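Local structure of lovastatin nonaketide synthase, polyketide synthase component (Aspergillus terreus, 7CPX) at residues A[965-970]-A[1008-1013]; A[1056-1062]-A[1080-1086]; A[1164-1168]-A[1206-1212]. The protein builds the nonaketide dihydromonacolin L, a lovastatin precursor, from malonyl-CoA as a homodimeric multidomain polyketide synthase working with the partner protein lovC. The protein carries 2 engineered substitutions. All coordinates share one frame; numbering follows the deposited sequence.

Contact 1: A[965-970]-A[1008-1013]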
loop_
_atom_site.group_PDB
_atom_site.type_symbol
_atom_site.label_atom_id
_atom_site.label_comp_id
_atom_site.label_asym_id
_atom_site.label_seq_id
_atom_site.Cartn_x
_atom_site.Cartn_y
_atom_site.Cartn_z
ATOM N N PRO A 965 6.900 6.686 -5.873
ATOM C CA PRO A 965 7.845 7.652 -5.292
ATOM C C PRO A 965 7.207 8.533 -4.240
ATOM O O PRO A 965 7.924 9.103 -3.409
ATOM C CB PRO A 965 8.308 8.469 -6.505
ATOM C CG PRO A 965 8.020 7.608 -7.687
ATOM C CD PRO A 965 6.790 6.836 -7.333
ATOM N N LEU A 966 5.880 8.672 -4.256
ATOM C CA LEU A 966 5.171 9.459 -3.259
ATOM C C LEU A 966 4.518 8.612 -2.176
ATOM O O LEU A 966 4.235 9.133 -1.093
ATOM C CB LEU A 966 4.094 10.323 -3.928
ATOM C CG LEU A 966 4.573 11.575 -4.667
ATOM C CD1 LEU A 966 5.256 12.536 -3.710
ATOM C CD2 LEU A 966 5.501 11.218 -5.819
ATOM N N SER A 967 4.274 7.331 -2.440
ATOM C CA SER A 967 3.681 6.433 -1.461
ATOM C C SER A 967 4.408 5.099 -1.505
ATOM O O SER A 967 4.663 4.559 -2.583
ATOM C CB SER A 967 2.187 6.225 -1.723
ATOM O OG SER A 967 1.630 5.317 -0.790
ATOM N N PHE A 968 4.728 4.570 -0.327
ATOM C CA PHE A 968 5.516 3.358 -0.194
ATOM C C PHE A 968 4.866 2.467 0.849
ATOM O O PHE A 968 4.200 2.950 1.766
ATOM C CB PHE A 968 6.956 3.671 0.234
ATOM C CG PHE A 968 7.669 4.635 -0.672
ATOM C CD1 PHE A 968 7.354 5.980 -0.657
ATOM C CD2 PHE A 968 8.668 4.197 -1.520
ATOM C CE1 PHE A 968 8.009 6.869 -1.483
ATOM C CE2 PHE A 968 9.330 5.081 -2.346
ATOM C CZ PHE A 968 9.001 6.421 -2.326
ATOM N N GLN A 969 5.080 1.160 0.715
ATOM C CA GLN A 969 4.601 0.212 1.717
ATOM C C GLN A 969 5.584 -0.954 1.756
ATOM O O GLN A 969 5.520 -1.853 0.913
ATOM C CB GLN A 969 3.188 -0.259 1.410
ATOM C CG GLN A 969 2.565 -1.067 2.530
ATOM C CD GLN A 969 1.091 -1.327 2.312
ATOM O OE1 GLN A 969 0.587 -1.211 1.195
ATOM N NE2 GLN A 969 0.386 -1.676 3.382
ATOM N N TRP A 970 6.486 -0.928 2.731
ATOM C CA TRP A 970 7.418 -2.027 2.928
ATOM C C TRP A 970 6.730 -3.150 3.688
ATOM O O TRP A 970 6.197 -2.938 4.782
ATOM C CB TRP A 970 8.653 -1.557 3.690
ATOM C CG TRP A 970 9.484 -0.583 2.933
ATOM C CD1 TRP A 970 10.574 -0.858 2.167
ATOM C CD2 TRP A 970 9.294 0.830 2.868
ATOM N NE1 TRP A 970 11.077 0.297 1.628
ATOM C CE2 TRP A 970 10.307 1.351 2.043
ATOM C CE3 TRP A 970 8.363 1.706 3.428
ATOM C CZ2 TRP A 970 10.415 2.707 1.765
ATOM C CZ3 TRP A 970 8.472 3.049 3.150
ATOM C CH2 TRP A 970 9.489 3.538 2.327
ATOM N N MET A 1008 15.016 5.324 2.464
ATOM C CA MET A 1008 14.678 4.739 1.173
ATOM C C MET A 1008 13.855 5.701 0.329
ATOM O O MET A 1008 14.033 5.759 -0.892
ATOM C CB MET A 1008 13.928 3.423 1.368
ATOM C CG MET A 1008 14.753 2.347 2.056
ATOM S SD MET A 1008 13.988 0.716 1.998
ATOM C CE MET A 1008 14.208 0.299 0.270
ATOM N N ILE A 1009 12.954 6.456 0.955
ATOM C CA ILE A 1009 12.170 7.442 0.222
ATOM C C ILE A 1009 13.074 8.530 -0.338
ATOM O O ILE A 1009 12.944 8.927 -1.501
ATOM C CB ILE A 1009 11.076 8.030 1.129
ATOM C CG1 ILE A 1009 10.078 6.940 1.509
ATOM C CG2 ILE A 1009 10.371 9.175 0.429
ATOM C CD1 ILE A 1009 9.157 7.315 2.635
ATOM N N ALA A 1010 14.004 9.027 0.478
ATOM C CA ALA A 1010 14.928 10.048 -0.001
ATOM C C ALA A 1010 15.771 9.519 -1.150
ATOM O O ALA A 1010 16.000 10.222 -2.142
ATOM C CB ALA A 1010 15.816 10.529 1.145
ATOM N N GLY A 1011 16.241 8.276 -1.038
ATOM C CA GLY A 1011 16.972 7.672 -2.139
ATOM C C GLY A 1011 16.127 7.555 -3.392
ATOM O O GLY A 1011 16.622 7.735 -4.508
ATOM N N THR A 1012 14.838 7.252 -3.224
ATOM C CA THR A 1012 13.936 7.191 -4.367
ATOM C C THR A 1012 13.862 8.532 -5.082
ATOM O O THR A 1012 13.737 8.576 -6.310
ATOM C CB THR A 1012 12.543 6.755 -3.912
ATOM O OG1 THR A 1012 12.628 5.484 -3.254
ATOM C CG2 THR A 1012 11.601 6.647 -5.098
ATOM N N HIS A 1013 13.935 9.626 -4.332
ATOM C CA HIS A 1013 13.979 10.968 -4.894
ATOM C C HIS A 1013 15.403 11.464 -5.102
ATOM O O HIS A 1013 15.598 12.646 -5.399
ATOM C CB HIS A 1013 13.217 11.940 -3.990
ATOM C CG HIS A 1013 11.763 11.616 -3.846
ATOM N ND1 HIS A 1013 10.821 11.992 -4.779
ATOM C CD2 HIS A 1013 11.089 10.951 -2.878
ATOM C CE1 HIS A 1013 9.629 11.572 -4.393
ATOM N NE2 HIS A 1013 9.764 10.939 -3.242
#
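Ile1009 reaches from the helix to two aromatic rings of the strand at once. Its CG1 lies over one face of the Phe968 ring, 3.8 Å from the ring centroid and 18° off the normal, a CH-pi contact displaced toward the rim. The same CG1 meets the Trp970 ring at its edge, in plane, 3.5 Å from Trp970 CH2. This double use follows from chi1 of -65°, which sets CG1 anti to the carbonyl carbon and CG2 anti to the backbone N. The Phe968 and Thr1012 side chains point toward each other, and Thr1012 CG2 lies at the ring edge, in plane, 3.8 Å from Phe968 CZ. Met1008 and Trp970 slide past each other. Met1008 CB lies 3.6 Å from Trp970 CZ2, while the exact placement of the sulfur beside the indole is doubtful.

The strand 967-974 and the helix 995-1012 belong to the predicted N-terminal hotdog half of the dehydratase domain. In this fold a curved antiparallel sheet wraps round a central helix, and alternate strand residues such as Phe968 and Trp970 turn inward. At the helix end, His1013 NE2 gives a weak, bent hydrogen bond to Pro965 O (2.6 Å, 123° at the hydrogen). Pro965 CB also packs on Thr1012 CG2.

Further out, Thr1012 OG1 donates to Met1008 O at 2.8 Å. The backbone N of Thr1012 reaches that oxygen from the other face of its carbonyl plane, so two bonds grip it and the hydroxyl is steadied beside Phe968. Leu959 packs on both strand rings. On the outward side, Gln969 NE2 bonds to Tyr962 O of the second subunit.

Contact 2: A[1056-1062]-A[1080-1086]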
loop_
_atom_site.group_PDB
_atom_site.type_symbol
_atom_site.label_atom_id
_atom_site.label_comp_id
_atom_site.label_asym_id
_atom_site.label_seq_id
_atom_site.Cartn_x
_atom_site.Cartn_y
_atom_site.Cartn_z
ATOM N N GLY A 1056 13.756 22.072 0.574
ATOM C CA GLY A 1056 14.641 21.231 1.350
ATOM C C GLY A 1056 13.957 20.430 2.429
ATOM O O GLY A 1056 14.591 20.105 3.435
ATOM N N SER A 1057 12.678 20.100 2.255
ATOM C CA SER A 1057 11.930 19.402 3.290
ATOM C C SER A 1057 11.114 18.270 2.682
ATOM O O SER A 1057 10.803 18.267 1.488
ATOM C CB SER A 1057 11.007 20.358 4.056
ATOM O OG SER A 1057 10.193 21.105 3.171
ATOM N N MET A 1058 10.790 17.293 3.521
ATOM C CA MET A 1058 9.936 16.191 3.095
ATOM C C MET A 1058 9.146 15.682 4.289
ATOM O O MET A 1058 9.729 15.165 5.244
ATOM C CB MET A 1058 10.768 15.071 2.474
ATOM C CG MET A 1058 9.946 13.921 1.942
ATOM S SD MET A 1058 10.927 12.726 1.017
ATOM C CE MET A 1058 11.294 13.655 -0.468
ATOM N N THR A 1059 7.826 15.831 4.230
ATOM C CA THR A 1059 6.927 15.372 5.281
ATOM C C THR A 1059 6.241 14.088 4.835
ATOM O O THR A 1059 5.608 14.051 3.773
ATOM C CB THR A 1059 5.886 16.439 5.619
ATOM O OG1 THR A 1059 6.542 17.674 5.921
ATOM C CG2 THR A 1059 5.056 16.007 6.818
ATOM N N ILE A 1060 6.360 13.049 5.660
ATOM C CA ILE A 1060 5.930 11.701 5.311
ATOM C C ILE A 1060 5.149 11.086 6.463
ATOM O O ILE A 1060 5.724 10.742 7.497
ATOM C CB ILE A 1060 7.139 10.812 4.960
ATOM C CG1 ILE A 1060 8.113 11.555 4.044
ATOM C CG2 ILE A 1060 6.679 9.522 4.307
ATOM C CD1 ILE A 1060 9.358 10.766 3.727
ATOM N N SER A 1061 3.843 10.924 6.292
ATOM C CA SER A 1061 3.065 10.213 7.295
ATOM C C SER A 1061 3.340 8.719 7.190
ATOM O O SER A 1061 3.194 8.121 6.123
ATOM C CB SER A 1061 1.575 10.492 7.110
ATOM O OG SER A 1061 1.299 11.878 7.202
ATOM N N PHE A 1062 3.738 8.112 8.306
ATOM C CA PHE A 1062 4.129 6.713 8.312
ATOM C C PHE A 1062 3.295 5.953 9.331
ATOM O O PHE A 1062 2.904 6.492 10.369
ATOM C CB PHE A 1062 5.626 6.542 8.617
ATOM C CG PHE A 1062 5.985 6.759 10.058
ATOM C CD1 PHE A 1062 6.026 5.695 10.936
ATOM C CD2 PHE A 1062 6.299 8.019 10.531
ATOM C CE1 PHE A 1062 6.360 5.879 12.260
ATOM C CE2 PHE A 1062 6.638 8.212 11.856
ATOM C CZ PHE A 1062 6.666 7.141 12.723
ATOM N N GLY A 1080 3.037 7.874 12.927
ATOM C CA GLY A 1080 3.693 9.147 13.163
ATOM C C GLY A 1080 3.951 9.871 11.857
ATOM O O GLY A 1080 3.395 9.518 10.817
ATOM N N GLN A 1081 4.815 10.881 11.929
ATOM C CA GLN A 1081 5.231 11.642 10.764
ATOM C C GLN A 1081 6.750 11.674 10.722
ATOM O O GLN A 1081 7.417 11.484 11.737
ATOM C CB GLN A 1081 4.686 13.077 10.796
ATOM C CG GLN A 1081 3.282 13.205 11.362
ATOM C CD GLN A 1081 2.244 12.502 10.516
ATOM O OE1 GLN A 1081 2.393 12.387 9.301
ATOM N NE2 GLN A 1081 1.183 12.025 11.156
ATOM N N LEU A 1082 7.291 11.918 9.536
ATOM C CA LEU A 1082 8.722 12.072 9.332
ATOM C C LEU A 1082 8.976 13.401 8.642
ATOM O O LEU A 1082 8.354 13.700 7.619
ATOM C CB LEU A 1082 9.288 10.928 8.490
ATOM C CG LEU A 1082 9.253 9.538 9.120
ATOM C CD1 LEU A 1082 8.852 8.499 8.095
ATOM C CD2 LEU A 1082 10.608 9.198 9.700
ATOM N N ALA A 1083 9.888 14.187 9.194
ATOM C CA ALA A 1083 10.302 15.459 8.617
ATOM C C ALA A 1083 11.770 15.329 8.238
ATOM O O ALA A 1083 12.643 15.306 9.109
ATOM C CB ALA A 1083 10.078 16.610 9.593
ATOM N N LEU A 1084 12.036 15.229 6.945
ATOM C CA LEU A 1084 13.381 15.039 6.432
ATOM C C LEU A 1084 13.895 16.369 5.902
ATOM O O LEU A 1084 13.281 16.965 5.011
ATOM C CB LEU A 1084 13.399 13.990 5.322
ATOM C CG LEU A 1084 13.150 12.520 5.662
ATOM C CD1 LEU A 1084 11.916 12.342 6.521
ATOM C CD2 LEU A 1084 13.007 11.733 4.373
ATOM N N THR A 1085 15.003 16.837 6.469
ATOM C CA THR A 1085 15.780 17.920 5.886
ATOM C C THR A 1085 16.796 17.286 4.949
ATOM O O THR A 1085 17.662 16.525 5.395
ATOM C CB THR A 1085 16.471 18.746 6.968
ATOM O OG1 THR A 1085 15.491 19.271 7.872
ATOM C CG2 THR A 1085 17.258 19.896 6.353
ATOM N N ILE A 1086 16.689 17.601 3.657
ATOM C CA ILE A 1086 17.322 16.826 2.602
ATOM C C ILE A 1086 18.169 17.727 1.716
ATOM O O ILE A 1086 18.042 18.954 1.724
ATOM C CB ILE A 1086 16.276 16.085 1.743
ATOM C CG1 ILE A 1086 15.124 17.030 1.390
ATOM C CG2 ILE A 1086 15.764 14.869 2.476
ATOM C CD1 ILE A 1086 14.131 16.454 0.410
#
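Phe1062 folds its ring back across the neighbouring strand, over Gly1080. Gly1080 N sits 3.7 Å above the plane and over the ring centre. Chi1 of 75° sets CG between the backbone N and the carbonyl carbon and turns the ring this way. Gly1080 has no side chain on the side where the ring lies. Leu1082 crosses the ring at about a right angle, its CD1 3.6 Å from Phe1062 CD2.

The tight part of this antiparallel hairpin is the Phe1062 end. Phe1062 and Gly1080 form a hydrogen-bonded pair, as do Ile1060 and Leu1082, with Ile1060 N to Leu1082 O at 2.9 Å in the carbonyl plane. On the same buried face Ile1060 CD1 meets Leu1084 CD2 at 3.8 Å, again at about a right angle.

Pairing is looser at the Gly1056 end. The bond from Ile1086 N to Gly1056 O is 3.3 Å long, and its donor stands above the carbonyl plane. Gly1056 and Ser1057 also form a G1 bulge in the pairing with strand 1040-1052, facing Ala1052. The other face carries Ser1057, Thr1059, Ser1061, Gln1081, Ala1083 and Thr1085, most of them partly exposed. Ser1057 OG is held by Arg1050, and Thr1085 packs on Arg2015 of the second subunit.

The hairpin lies between strands 1040-1052 and 1016-1027 in the predicted N-terminal hotdog fold. Helix 995-1012 packs on its buried face, with Ala1002 against Phe1062 and Ala1006 against Leu1084.

Contact 3: A[1164-1168]-A[1206-1212]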
loop_
_atom_site.group_PDB
_atom_site.type_symbol
_atom_site.label_atom_id
_atom_site.label_comp_id
_atom_site.label_asym_id
_atom_site.label_seq_id
_atom_site.Cartn_x
_atom_site.Cartn_y
_atom_site.Cartn_z
ATOM N N CYS A 1164 25.057 -2.740 3.632
ATOM C CA CYS A 1164 25.215 -1.379 4.113
ATOM C C CYS A 1164 24.672 -1.264 5.528
ATOM O O CYS A 1164 23.749 -1.993 5.905
ATOM C CB CYS A 1164 24.486 -0.380 3.204
ATOM S SG CYS A 1164 22.706 -0.662 3.076
ATOM N N PRO A 1165 25.222 -0.357 6.333
ATOM C CA PRO A 1165 24.741 -0.205 7.707
ATOM C C PRO A 1165 23.422 0.546 7.773
ATOM O O PRO A 1165 23.059 1.305 6.872
ATOM C CB PRO A 1165 25.863 0.589 8.385
ATOM C CG PRO A 1165 26.440 1.403 7.288
ATOM C CD PRO A 1165 26.335 0.564 6.039
ATOM N N LEU A 1166 22.704 0.319 8.867
ATOM C CA LEU A 1166 21.473 1.038 9.148
ATOM C C LEU A 1166 21.761 2.255 10.020
ATOM O O LEU A 1166 22.818 2.369 10.645
ATOM C CB LEU A 1166 20.458 0.129 9.844
ATOM C CG LEU A 1166 19.650 -0.803 8.938
ATOM C CD1 LEU A 1166 20.553 -1.799 8.234
ATOM C CD2 LEU A 1166 18.581 -1.522 9.743
ATOM N N LEU A 1167 20.796 3.174 10.052
ATOM C CA LEU A 1167 20.942 4.366 10.879
ATOM C C LEU A 1167 21.138 3.991 12.339
ATOM O O LEU A 1167 22.067 4.470 13.000
ATOM C CB LEU A 1167 19.716 5.261 10.727
ATOM C CG LEU A 1167 19.519 5.894 9.354
ATOM C CD1 LEU A 1167 18.197 6.632 9.299
ATOM C CD2 LEU A 1167 20.674 6.828 9.042
ATOM N N LEU A 1168 20.270 3.130 12.859
ATOM C CA LEU A 1168 20.293 2.749 14.259
ATOM C C LEU A 1168 20.064 1.255 14.386
ATOM O O LEU A 1168 19.225 0.684 13.686
ATOM C CB LEU A 1168 19.217 3.491 15.059
ATOM C CG LEU A 1168 19.493 4.945 15.429
ATOM C CD1 LEU A 1168 18.213 5.609 15.902
ATOM C CD2 LEU A 1168 20.555 5.024 16.504
ATOM N N LEU A 1206 17.111 12.519 14.335
ATOM C CA LEU A 1206 18.359 11.812 14.113
ATOM C C LEU A 1206 19.153 12.472 12.995
ATOM O O LEU A 1206 18.593 12.884 11.973
ATOM C CB LEU A 1206 18.087 10.346 13.773
ATOM C CG LEU A 1206 19.307 9.473 13.502
ATOM C CD1 LEU A 1206 19.179 8.157 14.237
ATOM C CD2 LEU A 1206 19.466 9.229 12.018
ATOM N N VAL A 1207 20.461 12.572 13.206
ATOM C CA VAL A 1207 21.382 13.055 12.184
ATOM C C VAL A 1207 21.957 11.828 11.488
ATOM O O VAL A 1207 22.932 11.241 11.978
ATOM C CB VAL A 1207 22.490 13.934 12.785
ATOM C CG1 VAL A 1207 23.411 14.450 11.691
ATOM C CG2 VAL A 1207 21.890 15.094 13.559
ATOM N N PRO A 1208 21.392 11.404 10.356
ATOM C CA PRO A 1208 21.836 10.133 9.763
ATOM C C PRO A 1208 23.315 10.104 9.433
ATOM O O PRO A 1208 23.958 9.058 9.581
ATOM C CB PRO A 1208 20.963 10.020 8.506
ATOM C CG PRO A 1208 20.597 11.418 8.182
ATOM C CD PRO A 1208 20.421 12.097 9.496
ATOM N N SER A 1209 23.878 11.228 8.992
ATOM C CA SER A 1209 25.301 11.262 8.679
ATOM C C SER A 1209 26.131 10.885 9.898
ATOM O O SER A 1209 27.013 10.022 9.823
ATOM C CB SER A 1209 25.689 12.651 8.172
ATOM O OG SER A 1209 27.074 12.722 7.887
ATOM N N LEU A 1210 25.848 11.513 11.041
ATOM C CA LEU A 1210 26.623 11.243 12.246
ATOM C C LEU A 1210 26.402 9.821 12.744
ATOM O O LEU A 1210 27.344 9.164 13.199
ATOM C CB LEU A 1210 26.267 12.251 13.334
ATOM C CG LEU A 1210 26.599 13.710 13.021
ATOM C CD1 LEU A 1210 26.093 14.616 14.128
ATOM C CD2 LEU A 1210 28.095 13.892 12.826
ATOM N N CYS A 1211 25.162 9.330 12.680
ATOM C CA CYS A 1211 24.894 7.970 13.135
ATOM C C CYS A 1211 25.642 6.951 12.286
ATOM O O CYS A 1211 26.255 6.018 12.817
ATOM C CB CYS A 1211 23.393 7.692 13.105
ATOM S SG CYS A 1211 22.461 8.588 14.360
ATOM N N LEU A 1212 25.609 7.117 10.962
ATOM C CA LEU A 1212 26.341 6.208 10.089
ATOM C C LEU A 1212 27.841 6.318 10.323
ATOM O O LEU A 1212 28.555 5.308 10.311
ATOM C CB LEU A 1212 26.003 6.501 8.628
ATOM C CG LEU A 1212 24.537 6.298 8.240
ATOM C CD1 LEU A 1212 24.276 6.831 6.842
ATOM C CD2 LEU A 1212 24.148 4.832 8.332
#
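Leu1167 and Pro1208 lie side by side, pointing the same way, with Leu1167 CD2 alongside Pro1208 CB. Leu1167 CD2 faces the first turn of the helix and also reaches Leu1212 CG at 4.0 Å. Both methyls of Leu1167 touch Leu1206 CD2, each at 4.0 Å, where the two leucines run at a slant to each other. Chi1 of -67° puts Leu1167 CG anti to its carbonyl carbon and carries both methyls to the other segment. Leu1168 and Leu1206 instead reach toward each other tip to tip, though their exact spacing is doubtful.

Helix side chains also pack against backbone oxygens. Leu1212 CD2 lies 3.6 Å from Leu1166 O, and Cys1211 CB 3.5 Å from Leu1167 O. No hydrogen bond joins the two segments, so the contact rests on apolar packing in the predicted C-terminal hotdog fold.

The segment 1164-1168 leads toward helix 1170-1184, while 1206-1212 joins the end of strand 1196-1206 to helix 1208-1217. Glu1004 of helix 995-1012 accepts a hydrogen bond from Leu1167 N. Met1003 of that helix touches both Leu1167 and Leu1206, and Phe1251 of strand 1249-1260 packs on Leu1168 and Leu1206.

How the contacts relate
All three contacts belong to the dehydratase domain. Contacts 1 and 2 lie in its predicted N-terminal hotdog half and contact 3 in the predicted C-terminal one. Contacts 1 and 2 have centres 11 Å apart and touch directly. Ile1009 CD1 meets Ile1060 CD1 at 3.6 Å, and His1013 CD2 meets Met1058 CE at 3.6 Å. Contact 3 stands apart, its nearest atoms about 8 Å from contact 1 and about 7 Å from contact 2. Helix 995-1012 nevertheless reaches all three. Contacts 1 and 2 lie away from the annotated sites. In contact 3, the Leu1168 side chain is about 9 Å from that of Asp1174, the predicted proton donor.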